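Local coordinates for proton-dependent oligopeptide transporter family protein (Xanthomonas campestris, PDB 6EI3), which probably couples the movement of protons to the uptake of small peptides across the membrane, as other POT transporters of the major facilitator superfamily do, at residues A[290-293]-A[294-298]; A[416-419]-A[420-424]; A[432-435]-A[436-440]; A[488-491]-A[492-496]. All blocks are in the same frame, centred on the assembly; numbering follows the deposited sequence.

Interaction 1. Residues A[290-293]-A[294-298]; sequences LRVL and VIFAL. With 78M ((2S)-2,3-dihydroxypropyl(7Z)-pentadec-7-enoate), chain O.
Within transmembrane helix 281-306, V292 and F296 sit one turn apart and lean the same way, the valine methyl CG1 lying over the phenyl ring. CG1 lies 3.8 Å from the centroid of the F296 ring and only 11° off the ring normal, a CH-pi contact over the middle of the face. V292 CG1 is the branch anti to its own backbone N (chi1 156°), which carries it forward along the helix to that ring. The same two residues share a main-chain bond, F296 N to V292 O at 2.8 Å. This is the i to i+4 pattern of an alpha-helix in the C-terminal half of the MFS fold, and V292 and F296 both pack on A421 of helix 400-424, while F296 also meets the W437 ring of helix 430-456. Another flank of the turn holds the monoacylglycerol of chain O. Its ester oxygen O2 approaches V294 CG2 at 3.4 Å. Further along the lipid, its atom C6 packs 3.9 Å from L293 CD2. A297 CB continues this strip, 3.7 Å from lipid C7. R291 contributes its CG to the glycerol C20, and L290 reaches across to W268 of helix 248-270.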
# COMPACT_ATOMS: atom_id res chain seq x y z
N LEU A 290 1.77 -4.73 -19.08
CA LEU A 290 2.77 -3.66 -19.12
C LEU A 290 2.13 -2.27 -19.19
O LEU A 290 2.65 -1.33 -18.58
CB LEU A 290 3.81 -3.86 -20.21
CG LEU A 290 4.72 -5.08 -20.04
CD1 LEU A 290 5.53 -5.31 -21.31
CD2 LEU A 290 5.63 -4.95 -18.78
N ARG A 291 1.00 -2.14 -19.89
CA ARG A 291 0.25 -0.89 -19.94
C ARG A 291 -0.30 -0.57 -18.55
O ARG A 291 -0.28 0.58 -18.15
CB ARG A 291 -0.89 -0.98 -20.97
CG ARG A 291 -0.40 -0.95 -22.39
CD ARG A 291 -1.57 -0.70 -23.31
NE ARG A 291 -1.27 -1.05 -24.70
CZ ARG A 291 -1.64 -2.18 -25.28
NH1 ARG A 291 -2.32 -3.10 -24.59
NH2 ARG A 291 -1.34 -2.41 -26.55
N VAL A 292 -0.73 -1.62 -17.81
CA VAL A 292 -1.24 -1.53 -16.42
C VAL A 292 -0.13 -1.05 -15.49
O VAL A 292 -0.38 -0.21 -14.63
CB VAL A 292 -1.87 -2.87 -15.96
CG1 VAL A 292 -1.87 -3.01 -14.43
CG2 VAL A 292 -3.28 -3.02 -16.51
N LEU A 293 1.09 -1.58 -15.67
CA LEU A 293 2.27 -1.22 -14.89
C LEU A 293 2.54 0.30 -15.01
O LEU A 293 2.89 0.91 -14.00
CB LEU A 293 3.50 -2.06 -15.30
CG LEU A 293 4.86 -1.76 -14.59
CD1 LEU A 293 4.80 -2.05 -13.09
CD2 LEU A 293 6.00 -2.55 -15.22
N VAL A 294 2.32 0.89 -16.21
CA VAL A 294 2.47 2.34 -16.41
C VAL A 294 1.39 3.10 -15.61
O VAL A 294 1.73 4.04 -14.89
CB VAL A 294 2.54 2.76 -17.90
CG1 VAL A 294 2.64 4.28 -18.03
CG2 VAL A 294 3.73 2.09 -18.58
N ILE A 295 0.11 2.68 -15.74
CA ILE A 295 -1.01 3.27 -14.99
C ILE A 295 -0.70 3.20 -13.47
O ILE A 295 -0.83 4.22 -12.78
CB ILE A 295 -2.34 2.56 -15.40
CG1 ILE A 295 -2.80 3.06 -16.78
CG2 ILE A 295 -3.45 2.77 -14.37
CD1 ILE A 295 -3.35 2.00 -17.70
N PHE A 296 -0.26 2.02 -12.97
CA PHE A 296 0.12 1.82 -11.56
C PHE A 296 1.28 2.73 -11.13
O PHE A 296 1.22 3.30 -10.05
CB PHE A 296 0.45 0.34 -11.25
CG PHE A 296 -0.73 -0.61 -11.11
CD1 PHE A 296 -2.03 -0.19 -11.38
CD2 PHE A 296 -0.53 -1.93 -10.72
CE1 PHE A 296 -3.11 -1.08 -11.26
CE2 PHE A 296 -1.61 -2.82 -10.62
CZ PHE A 296 -2.89 -2.39 -10.89
N ALA A 297 2.30 2.88 -11.98
CA ALA A 297 3.46 3.75 -11.68
C ALA A 297 3.03 5.20 -11.44
O ALA A 297 3.53 5.88 -10.54
CB ALA A 297 4.48 3.68 -12.84
N LEU A 298 2.07 5.66 -12.25
CA LEU A 298 1.52 7.01 -12.21
C LEU A 298 0.59 7.26 -11.03
O LEU A 298 0.29 8.41 -10.72
CB LEU A 298 0.84 7.33 -13.55
CG LEU A 298 1.80 7.49 -14.72
CD1 LEU A 298 1.05 7.55 -16.05
CD2 LEU A 298 2.68 8.74 -14.55
O21 78M O . 1.89 2.52 -23.08
C20 78M O . 2.66 1.38 -22.74
C18 78M O . 4.03 1.77 -22.24
O19 78M O . 4.72 2.54 -23.23
C17 78M O . 4.86 0.58 -21.85
O2 78M O . 5.91 1.09 -20.99
C1 78M O . 6.60 0.21 -20.25
O1 78M O . 6.53 -0.99 -20.38
C2 78M O . 7.47 0.91 -19.25
C3 78M O . 7.11 0.57 -17.81
C4 78M O . 7.18 1.78 -16.88
C5 78M O . 8.25 1.69 -15.80
C6 78M O . 7.86 0.84 -14.58
C7 78M O . 7.50 1.68 -13.39
C8 78M O . 8.20 1.81 -12.28
C9 78M O . 7.83 2.66 -11.10
C10 78M O . 8.36 4.09 -11.25
C11 78M O . 7.34 5.18 -10.94
C12 78M O . 7.56 6.45 -11.75
C13 78M O . 6.48 7.52 -11.61
C15 78M O . 5.70 9.59 -10.41
C14 78M O . 6.58 8.37 -10.36

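Interaction 2. Residues A[416-419]-A[420-424]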
# COMPACT_ATOMS: atom_id res chain seq x y z
N THR A 416 -10.93 1.95 -7.56
CA THR A 416 -11.05 1.79 -9.01
C THR A 416 -9.84 1.09 -9.66
O THR A 416 -10.03 0.29 -10.58
CB THR A 416 -11.22 3.17 -9.65
OG1 THR A 416 -12.25 3.88 -8.97
CG2 THR A 416 -11.53 3.10 -11.13
N GLY A 417 -8.62 1.43 -9.22
CA GLY A 417 -7.38 0.94 -9.79
C GLY A 417 -7.27 -0.55 -10.03
O GLY A 417 -6.94 -1.00 -11.13
N ILE A 418 -7.57 -1.32 -9.00
CA ILE A 418 -7.44 -2.77 -9.02
C ILE A 418 -8.57 -3.41 -9.86
O ILE A 418 -8.30 -4.32 -10.65
CB ILE A 418 -7.30 -3.29 -7.54
CG1 ILE A 418 -6.80 -4.75 -7.50
CG2 ILE A 418 -8.55 -3.09 -6.68
CD1 ILE A 418 -5.37 -4.93 -8.10
N GLU A 419 -9.78 -2.87 -9.78
CA GLU A 419 -10.91 -3.32 -10.60
C GLU A 419 -10.62 -3.01 -12.09
O GLU A 419 -10.88 -3.85 -12.97
CB GLU A 419 -12.19 -2.61 -10.14
CG GLU A 419 -13.47 -3.27 -10.64
CD GLU A 419 -14.77 -2.69 -10.11
OE1 GLU A 419 -14.76 -2.08 -9.02
OE2 GLU A 419 -15.81 -2.88 -10.79
N PHE A 420 -10.05 -1.83 -12.36
CA PHE A 420 -9.69 -1.44 -13.73
C PHE A 420 -8.62 -2.39 -14.26
O PHE A 420 -8.75 -2.89 -15.38
CB PHE A 420 -9.18 0.02 -13.77
CG PHE A 420 -8.41 0.35 -15.02
CD1 PHE A 420 -9.07 0.67 -16.20
CD2 PHE A 420 -7.02 0.29 -15.04
CE1 PHE A 420 -8.35 0.96 -17.37
CE2 PHE A 420 -6.31 0.56 -16.21
CZ PHE A 420 -6.99 0.89 -17.37
N ALA A 421 -7.56 -2.64 -13.49
CA ALA A 421 -6.48 -3.50 -13.96
C ALA A 421 -6.96 -4.93 -14.23
O ALA A 421 -6.59 -5.51 -15.25
CB ALA A 421 -5.34 -3.49 -12.98
N TYR A 422 -7.86 -5.46 -13.37
CA TYR A 422 -8.43 -6.80 -13.54
C TYR A 422 -9.22 -6.91 -14.85
O TYR A 422 -9.05 -7.90 -15.55
CB TYR A 422 -9.32 -7.17 -12.34
CG TYR A 422 -8.57 -7.59 -11.09
CD1 TYR A 422 -7.35 -8.25 -11.17
CD2 TYR A 422 -9.14 -7.42 -9.83
CE1 TYR A 422 -6.68 -8.69 -10.03
CE2 TYR A 422 -8.47 -7.83 -8.67
CZ TYR A 422 -7.25 -8.48 -8.78
OH TYR A 422 -6.60 -8.91 -7.65
N SER A 423 -10.03 -5.89 -15.18
CA SER A 423 -10.84 -5.83 -16.39
C SER A 423 -10.01 -5.82 -17.68
O SER A 423 -10.51 -6.22 -18.71
CB SER A 423 -11.74 -4.59 -16.35
OG SER A 423 -11.02 -3.42 -16.70
N GLN A 424 -8.75 -5.33 -17.62
CA GLN A 424 -7.85 -5.18 -18.78
C GLN A 424 -6.83 -6.30 -18.94
O GLN A 424 -6.36 -6.55 -20.03
CB GLN A 424 -7.08 -3.83 -18.70
CG GLN A 424 -7.97 -2.59 -18.50
CD GLN A 424 -8.85 -2.37 -19.71
OE1 GLN A 424 -8.37 -2.12 -20.82
NE2 GLN A 424 -10.14 -2.52 -19.53
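I418 sends CG1 out anti to its backbone N (chi1 -165°), while Y422, one turn later, holds CG beside its own N and turned back along the helix (chi1 -78°). The two side chains therefore run side by side, and I418 CG1 rests 3.7 Å from Y422 CE2. The terminal methyl CD1 goes further out, lying over one face of the tyrosine ring toward its rim, 4.1 Å from CZ of Y422. At the inner end of the ring, Y422 CG is 3.3 Å from the carbonyl O of I418, the atom that also accepts Y422 N at 3.0 Å. This pair faces helix 430-456, where M434 meets both residues. A second cluster forms at the C-terminal end of helix 400-424. Q424 lays its CG over one face of the F420 ring, off centre, and the ring meets Y497 edge-to-face. S423 curls back: its OG donates to F420 O at 2.7 Å. The same hydroxyl oxygen receives Q424 NE2 at 3.1 Å, a nearly straight bond (170°) lying in the amide plane. Q424 OE1 is hydrogen-bonded to Y497 OH and to V500 N, in the segment that follows helix 471-495. The buried amide of Q424 is thus bonded at both its nitrogen and its oxygen, which probably settles which end is which, and the S423 hydroxyl both accepts from that amide and donates to the F420 carbonyl where the helix is about to run out.

Interaction 3. Residues A[432-435]-A[436-440]; sequences VVMS and FWYLT
M434 folds its thioether into the angle between two aromatic rings, so that a single methyl touches both W437 and Y438. Its CE is 3.6 Å from W437 CD1 and 3.7 Å from Y438 CE1. To get there the chain bends at chi2 (65°) and again at chi3 (-141°), the latter well away from a staggered value. The sulfur itself makes a Met-aromatic contact: SD stands 5.2 Å from the centroid of the Y438 ring, obliquely placed at 28° from the normal. Nearer the backbone, M434 CG lies 3.8 Å from Y438 CZ, and the carbonyl O of M434 sits over a face of the ring, 3.3 Å from Y438 CD2. That oxygen is also the acceptor for Y438 N. On another side of helix 430-456, V432 CG1 lies over one face of F436. The W437 indole also meets F303 of helix 281-306 edge-to-face. Two hydroxyls bend back to main-chain carbonyls of the preceding turn: T440 OG1 donates to F436 O at 2.8 Å, and S435 OG pairs with G431 O. Both polar groups are therefore satisfied by their own helix, and the packing of M434 on the two rings is probably mostly dispersive, with the polarisable sulfur well suited to lie near a pi system.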
# COMPACT_ATOMS: atom_id res chain seq x y z
N VAL A 432 -0.40 -11.50 -10.82
CA VAL A 432 0.61 -10.55 -11.30
C VAL A 432 0.09 -9.12 -11.08
O VAL A 432 0.85 -8.25 -10.65
CB VAL A 432 0.97 -10.81 -12.80
CG1 VAL A 432 2.01 -9.81 -13.31
CG2 VAL A 432 1.46 -12.24 -13.00
N VAL A 433 -1.21 -8.87 -11.42
CA VAL A 433 -1.86 -7.57 -11.23
C VAL A 433 -1.76 -7.17 -9.76
O VAL A 433 -1.36 -6.04 -9.45
CB VAL A 433 -3.33 -7.58 -11.71
CG1 VAL A 433 -4.08 -6.33 -11.23
CG2 VAL A 433 -3.42 -7.71 -13.23
N MET A 434 -2.12 -8.10 -8.86
CA MET A 434 -2.09 -7.89 -7.43
C MET A 434 -0.68 -7.62 -6.90
O MET A 434 -0.51 -6.72 -6.08
CB MET A 434 -2.78 -9.04 -6.69
CG MET A 434 -3.41 -8.59 -5.41
SD MET A 434 -4.77 -7.41 -5.72
CE MET A 434 -4.49 -6.32 -4.41
N SER A 435 0.33 -8.35 -7.38
CA SER A 435 1.72 -8.13 -6.99
C SER A 435 2.14 -6.71 -7.35
O SER A 435 2.70 -6.02 -6.50
CB SER A 435 2.64 -9.15 -7.65
OG SER A 435 2.38 -10.46 -7.15
N PHE A 436 1.79 -6.24 -8.57
CA PHE A 436 2.11 -4.89 -9.04
C PHE A 436 1.38 -3.82 -8.23
O PHE A 436 1.92 -2.73 -8.06
CB PHE A 436 1.79 -4.71 -10.53
CG PHE A 436 2.75 -5.24 -11.58
CD1 PHE A 436 3.96 -5.81 -11.21
CD2 PHE A 436 2.44 -5.17 -12.94
CE1 PHE A 436 4.83 -6.34 -12.17
CE2 PHE A 436 3.32 -5.68 -13.91
CZ PHE A 436 4.51 -6.26 -13.52
N TRP A 437 0.12 -4.11 -7.80
CA TRP A 437 -0.68 -3.19 -6.98
C TRP A 437 -0.05 -3.01 -5.61
O TRP A 437 0.06 -1.88 -5.14
CB TRP A 437 -2.15 -3.65 -6.86
CG TRP A 437 -3.06 -2.64 -6.21
CD1 TRP A 437 -3.81 -2.82 -5.08
CD2 TRP A 437 -3.37 -1.32 -6.69
NE1 TRP A 437 -4.57 -1.70 -4.83
CE2 TRP A 437 -4.32 -0.76 -5.80
CE3 TRP A 437 -2.95 -0.55 -7.79
CZ2 TRP A 437 -4.81 0.54 -5.95
CZ3 TRP A 437 -3.46 0.74 -7.95
CH2 TRP A 437 -4.38 1.27 -7.04
N TYR A 438 0.41 -4.11 -4.98
CA TYR A 438 1.11 -4.02 -3.68
C TYR A 438 2.38 -3.19 -3.82
O TYR A 438 2.65 -2.34 -2.99
CB TYR A 438 1.47 -5.41 -3.14
CG TYR A 438 0.27 -6.25 -2.77
CD1 TYR A 438 -0.82 -5.68 -2.12
CD2 TYR A 438 0.25 -7.61 -3.01
CE1 TYR A 438 -1.93 -6.46 -1.77
CE2 TYR A 438 -0.84 -8.40 -2.64
CZ TYR A 438 -1.93 -7.81 -2.02
OH TYR A 438 -3.00 -8.59 -1.64
N LEU A 439 3.13 -3.40 -4.91
CA LEU A 439 4.34 -2.65 -5.18
C LEU A 439 4.07 -1.15 -5.42
O LEU A 439 4.97 -0.35 -5.24
CB LEU A 439 5.15 -3.26 -6.34
CG LEU A 439 5.73 -4.66 -6.10
CD1 LEU A 439 6.43 -5.18 -7.37
CD2 LEU A 439 6.69 -4.70 -4.89
N THR A 440 2.83 -0.79 -5.84
CA THR A 440 2.41 0.60 -6.06
C THR A 440 2.47 1.35 -4.72
O THR A 440 2.98 2.47 -4.68
CB THR A 440 1.04 0.64 -6.78
OG1 THR A 440 1.18 -0.08 -8.00
CG2 THR A 440 0.58 2.03 -7.10

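Interaction 4. Residues A[488-491]-A[492-496]; sequences LAFG and LYARR. With 78M ((2S)-2,3-dihydroxypropyl(7Z)-pentadec-7-enoate), chain J; 78M ((2S)-2,3-dihydroxypropyl(7Z)-pentadec-7-enoate), chain C; 78M ((2S)-2,3-dihydroxypropyl(7Z)-pentadec-7-enoate), chain O.
R495 starts its path over G491: CB sits 3.4 Å from the G491 carbonyl O, which also accepts R495 N one turn on. The chain then bends at chi2 (70°) and heads for the bound lipids. CD comes 3.4 Å from the glycerol hydroxyl O19 of the chain J monoacylglycerol; NE and CZ stay a little farther from it, and at the tip NH1 donates to that same O19, 3.2 Å away with an N-H...O angle of 143°. NH1 also passes 3.9 Å from C20 of the chain C lipid and therefore lies near the glycerol groups of both lipids; the residue touches a crystal neighbour as well, and its exact pose may owe something to that. G491 has no side chain, and the ester carbonyl O1 of the chain C lipid presses right against the backbone there, 3.1 Å from G491 C. Up the same flank L488 and L492 run side by side, CD1 to CD1 at 4.0 Å, and L488 CD1 meets the acyl atom C3 of that lipid at 3.8 Å. Y493 points elsewhere, packing on V294 and I295 of helix 281-306. Its OH shares a 2.7 Å hydrogen bond with O21 of the chain O lipid, an oxygen at the ring edge, in its plane. F490 fits against helix 363-389, with A494 CB approaching its CE1 obliquely. A leucine against an acyl chain, with an arginine and a tyrosine meeting glycerol groups where the helix ends, is typical of a transmembrane helix leaving the bilayer, here the last one of the MFS fold.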
# COMPACT_ATOMS: atom_id res chain seq x y z
N LEU A 488 -1.96 15.14 -13.73
CA LEU A 488 -1.75 15.63 -15.09
C LEU A 488 -1.10 14.53 -15.95
O LEU A 488 -1.60 14.26 -17.03
CB LEU A 488 -0.92 16.94 -15.10
CG LEU A 488 -0.53 17.49 -16.48
CD1 LEU A 488 -1.75 17.94 -17.28
CD2 LEU A 488 0.49 18.63 -16.36
N ALA A 489 -0.01 13.90 -15.46
CA ALA A 489 0.70 12.84 -16.21
C ALA A 489 -0.22 11.64 -16.41
O ALA A 489 -0.32 11.14 -17.53
CB ALA A 489 1.98 12.44 -15.49
N PHE A 490 -0.96 11.23 -15.36
CA PHE A 490 -1.94 10.15 -15.45
C PHE A 490 -2.99 10.44 -16.54
O PHE A 490 -3.25 9.60 -17.38
CB PHE A 490 -2.64 9.91 -14.09
CG PHE A 490 -3.47 8.64 -14.05
CD1 PHE A 490 -4.77 8.63 -14.56
CD2 PHE A 490 -2.97 7.48 -13.50
CE1 PHE A 490 -5.52 7.45 -14.55
CE2 PHE A 490 -3.73 6.31 -13.47
CZ PHE A 490 -5.01 6.30 -13.99
N GLY A 491 -3.57 11.63 -16.50
CA GLY A 491 -4.62 12.06 -17.42
C GLY A 491 -4.20 12.07 -18.87
O GLY A 491 -5.01 11.72 -19.75
N LEU A 492 -2.94 12.47 -19.14
CA LEU A 492 -2.41 12.50 -20.51
C LEU A 492 -2.18 11.09 -21.02
O LEU A 492 -2.47 10.81 -22.18
CB LEU A 492 -1.14 13.37 -20.61
CG LEU A 492 -1.33 14.89 -20.35
CD1 LEU A 492 0.00 15.55 -20.01
CD2 LEU A 492 -1.96 15.59 -21.55
N TYR A 493 -1.73 10.18 -20.14
CA TYR A 493 -1.54 8.77 -20.48
C TYR A 493 -2.92 8.10 -20.71
O TYR A 493 -3.10 7.40 -21.71
CB TYR A 493 -0.74 8.02 -19.39
CG TYR A 493 -0.46 6.59 -19.77
CD1 TYR A 493 0.58 6.27 -20.65
CD2 TYR A 493 -1.30 5.56 -19.36
CE1 TYR A 493 0.80 4.95 -21.06
CE2 TYR A 493 -1.09 4.24 -19.76
CZ TYR A 493 -0.02 3.94 -20.59
OH TYR A 493 0.17 2.64 -20.97
N ALA A 494 -3.88 8.35 -19.80
CA ALA A 494 -5.26 7.85 -19.84
C ALA A 494 -5.96 8.26 -21.12
O ALA A 494 -6.67 7.44 -21.71
CB ALA A 494 -6.04 8.35 -18.62
N ARG A 495 -5.71 9.50 -21.60
CA ARG A 495 -6.28 10.02 -22.84
C ARG A 495 -6.01 9.10 -24.05
O ARG A 495 -6.90 8.91 -24.87
CB ARG A 495 -5.77 11.46 -23.09
CG ARG A 495 -6.13 12.08 -24.45
CD ARG A 495 -7.61 12.40 -24.60
NE ARG A 495 -7.93 13.02 -25.89
CZ ARG A 495 -9.13 13.47 -26.23
NH1 ARG A 495 -10.15 13.38 -25.38
NH2 ARG A 495 -9.33 14.02 -27.42
N ARG A 496 -4.80 8.54 -24.14
CA ARG A 496 -4.40 7.68 -25.25
C ARG A 496 -4.62 6.19 -24.97
O ARG A 496 -4.36 5.36 -25.84
CB ARG A 496 -2.94 7.97 -25.66
CG ARG A 496 -2.77 9.36 -26.29
CD ARG A 496 -1.31 9.78 -26.39
NE ARG A 496 -1.18 11.23 -26.57
CZ ARG A 496 -1.15 11.85 -27.75
NH1 ARG A 496 -1.22 11.16 -28.88
NH2 ARG A 496 -1.03 13.17 -27.80
O21 78M J . -12.19 9.07 -24.21
C20 78M J . -11.16 8.70 -23.30
C18 78M J . -10.78 9.87 -22.41
O19 78M J . -10.39 10.98 -23.22
C17 78M J . -9.67 9.51 -21.44
O2 78M J . -9.42 10.69 -20.65
C1 78M J . -9.26 10.54 -19.33
O1 78M J . -9.41 9.49 -18.75
C2 78M J . -8.87 11.83 -18.67
C3 78M J . -9.55 12.05 -17.33
C4 78M J . -9.60 13.51 -16.90
C5 78M J . -10.58 13.73 -15.76
C6 78M J . -10.53 15.14 -15.16
C7 78M J . -11.65 15.35 -14.18
C8 78M J . -11.71 16.21 -13.17
C9 78M J . -10.67 17.22 -12.74
C10 78M J . -9.89 16.79 -11.49
C11 78M J . -10.59 17.04 -10.15
C12 78M J . -10.51 18.46 -9.60
C13 78M J . -9.11 18.94 -9.25
C15 78M J . -7.59 20.92 -8.93
C14 78M J . -9.01 20.42 -8.94
O21 78M C . -11.43 14.09 -21.53
C20 78M C . -10.02 13.95 -21.54
C18 78M C . -9.35 15.07 -20.77
O19 78M C . -9.65 16.32 -21.39
C17 78M C . -7.86 14.89 -20.67
O2 78M C . -7.43 15.98 -19.81
C1 78M C . -6.30 15.83 -19.10
O1 78M C . -5.61 14.84 -19.13
C2 78M C . -6.00 17.06 -18.30
C3 78M C . -5.40 16.79 -16.92
C4 78M C . -6.39 16.19 -15.93
C5 78M C . -6.62 17.01 -14.67
C6 78M C . -5.43 17.05 -13.71
C7 78M C . -5.71 17.81 -12.45
C8 78M C . -5.24 19.00 -12.10
C9 78M C . -4.33 19.90 -12.89
C10 78M C . -2.89 19.88 -12.38
C11 78M C . -1.92 20.69 -13.23
C12 78M C . -0.47 20.64 -12.76
C13 78M C . -0.12 21.58 -11.61
C15 78M C . 1.54 22.21 -9.81
C14 78M C . 1.30 21.42 -11.08
O21 78M O . 1.89 2.52 -23.08
C20 78M O . 2.66 1.38 -22.74
C18 78M O . 4.03 1.77 -22.24
O19 78M O . 4.72 2.54 -23.23
C17 78M O . 4.86 0.58 -21.85
O2 78M O . 5.91 1.09 -20.99
C1 78M O . 6.60 0.21 -20.25
O1 78M O . 6.53 -0.99 -20.38
C2 78M O . 7.47 0.91 -19.25
C3 78M O . 7.11 0.57 -17.81
C4 78M O . 7.18 1.78 -16.88
C5 78M O . 8.25 1.69 -15.80
C6 78M O . 7.86 0.84 -14.58
C7 78M O . 7.50 1.68 -13.39
C8 78M O . 8.20 1.81 -12.28
C9 78M O . 7.83 2.66 -11.10
C10 78M O . 8.36 4.09 -11.25
C11 78M O . 7.34 5.18 -10.94
C12 78M O . 7.56 6.45 -11.75
C13 78M O . 6.48 7.52 -11.61
C15 78M O . 5.70 9.59 -10.41
C14 78M O . 6.58 8.37 -10.36

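All four contacts are local, each tying one helical turn to the next, so none closes a long loop and none nests in or crosses another; they follow in series along the chain. Interaction 1, on helix 281-306, comes first and touches all the others: F296 and V292 reach A421 of interaction 2, F296 also meets V433, W437 and T440 of interaction 3, and I295 packs on F490 and Y493 of interaction 4. Interactions 2 and 3 occupy consecutive helices, 400-424 and 430-456, and meet through I418 and M434. Interaction 4, on helix 471-495, touches neither of these two, but shares the chain O lipid with interaction 1.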